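Local coordinates for beta-N-acetylglucosaminidase (PDB 3WO8), which probably hydrolyses terminal non-reducing N-acetyl-D-hexosamine residues in N-acetyl-beta-D-hexosaminides, as a glycoside hydrolase of family 3, at residues A371-G376 / S459-S464. Numbering follows the deposited sequence.
Sequences ADTTGG and STKPIS
Thr-460 and Thr-374 meet through their branches where two helices of the C-terminal domain, 374-385 and 462-471, begin. The methyl CG2 of Thr-374 rests on the hydroxyl oxygen of Thr-460, CG2 to OG1 3.7 Å, and lies 4.0 Å from the methyl CG2 of Thr-460. The two side chains slant across each other. Arg-441 packs against both, and Thr-460 OG1 is hydrogen-bonded to Asp-377, one turn into helix 374-385, which ties the segment 459-464 to that helix.

With chi1 at 51°, OG1 of Thr-374 tucks in against its own backbone and turns back to Asp-372, while CG2 faces Thr-460. Asp-372 OD1 accepts twice: from Thr-374 N at 2.8 Å, nearly in line with the C-O bond, and from Thr-374 OG1 at 2.7 Å, on the syn side and 25° out of the carboxylate plane. The first of these is the capping bond at the start of the helix. A valine in place of Thr-374 would probably leave Asp-372 OD1 with one donor fewer and its carboxylate less firmly fixed.

Beside this pair, Lys-461, at the N-cap position of helix 462-471, curls its chain so that NZ reaches Thr-373, the two side chains roughly at a right angle; NZ of Lys-461 lies 3.4 Å from Thr-373 CB. Three polar ends are hydrogen-bonded to the second subunit: Lys-461 NZ to Gly-78 O, Thr-373 OG1 to Gln-79 O and Asp-372 OD2 to Gln-79 NE2, all three partners being on that subunit. The chemistry is thus divided: Asp-372 caps the start of helix 374-385 through one carboxylate oxygen and the threonine methyls pack it against the segment 459-464, while the other carboxylate oxygen, the lysine ammonium and a threonine hydroxyl serve the dimer interface.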
# COMPACT_ATOMS: atom_id res chain seq x y z
N ALA B 371 -11.69 4.06 -10.06
CA ALA B 371 -11.22 2.73 -9.70
C ALA B 371 -10.46 2.01 -10.82
O ALA B 371 -9.66 1.10 -10.56
CB ALA B 371 -12.40 1.87 -9.19
N ASP B 372 -10.68 2.44 -12.06
CA ASP B 372 -10.15 1.78 -13.23
C ASP B 372 -8.70 2.19 -13.55
O ASP B 372 -8.40 3.35 -13.81
CB ASP B 372 -11.04 2.09 -14.41
CG ASP B 372 -10.62 1.37 -15.67
OD1 ASP B 372 -9.43 1.02 -15.81
OD2 ASP B 372 -11.48 1.18 -16.55
N THR B 373 -7.82 1.21 -13.57
CA THR B 373 -6.40 1.47 -13.70
C THR B 373 -5.83 1.27 -15.11
O THR B 373 -4.65 1.50 -15.31
CB THR B 373 -5.60 0.64 -12.68
OG1 THR B 373 -5.79 -0.77 -12.89
CG2 THR B 373 -6.06 1.00 -11.27
N THR B 374 -6.67 0.87 -16.08
CA THR B 374 -6.20 0.61 -17.47
C THR B 374 -5.50 1.83 -18.08
O THR B 374 -4.37 1.75 -18.57
CB THR B 374 -7.31 0.09 -18.39
OG1 THR B 374 -8.41 0.93 -18.30
CG2 THR B 374 -7.83 -1.27 -17.95
N GLY B 375 -6.13 2.99 -17.98
CA GLY B 375 -5.52 4.23 -18.47
C GLY B 375 -4.17 4.56 -17.89
O GLY B 375 -3.22 4.87 -18.62
N GLY B 376 -4.04 4.51 -16.58
CA GLY B 376 -2.73 4.80 -15.96
C GLY B 376 -1.70 3.77 -16.41
O GLY B 376 -0.48 4.04 -16.49
N SER B 459 -3.98 -8.88 -19.22
CA SER B 459 -3.74 -7.83 -18.29
C SER B 459 -3.18 -6.63 -19.05
O SER B 459 -2.44 -6.78 -20.00
CB SER B 459 -2.71 -8.23 -17.22
OG SER B 459 -3.15 -7.92 -15.93
N THR B 460 -3.60 -5.45 -18.60
CA THR B 460 -2.94 -4.21 -18.92
C THR B 460 -1.87 -3.87 -17.90
O THR B 460 -1.14 -2.91 -18.09
CB THR B 460 -3.95 -3.08 -18.89
OG1 THR B 460 -4.56 -3.04 -17.60
CG2 THR B 460 -5.03 -3.30 -19.98
N LYS B 461 -1.75 -4.67 -16.84
CA LYS B 461 -0.84 -4.35 -15.77
C LYS B 461 0.64 -4.31 -16.18
O LYS B 461 1.10 -5.07 -17.02
CB LYS B 461 -1.04 -5.25 -14.52
CG LYS B 461 -2.45 -5.34 -13.93
CD LYS B 461 -3.21 -4.04 -13.72
CE LYS B 461 -3.19 -3.58 -12.28
NZ LYS B 461 -3.94 -2.30 -12.25
N PRO B 462 1.37 -3.37 -15.60
CA PRO B 462 2.74 -3.30 -15.94
C PRO B 462 3.44 -4.64 -15.90
O PRO B 462 4.14 -4.99 -16.86
CB PRO B 462 3.29 -2.35 -14.89
CG PRO B 462 2.20 -1.33 -14.85
CD PRO B 462 0.92 -2.14 -14.94
N ILE B 463 3.24 -5.39 -14.83
CA ILE B 463 4.00 -6.63 -14.61
C ILE B 463 3.85 -7.59 -15.79
O ILE B 463 4.79 -8.24 -16.23
CB ILE B 463 3.66 -7.30 -13.27
CG1 ILE B 463 4.61 -8.46 -12.97
CG2 ILE B 463 2.25 -7.82 -13.31
CD1 ILE B 463 6.07 -8.22 -13.29
N SER B 464 2.67 -7.64 -16.36
CA SER B 464 2.43 -8.59 -17.44
C SER B 464 3.21 -8.20 -18.66
O SER B 464 3.86 -9.02 -19.25
CB SER B 464 0.94 -8.69 -17.72
OG SER B 464 0.27 -8.99 -16.48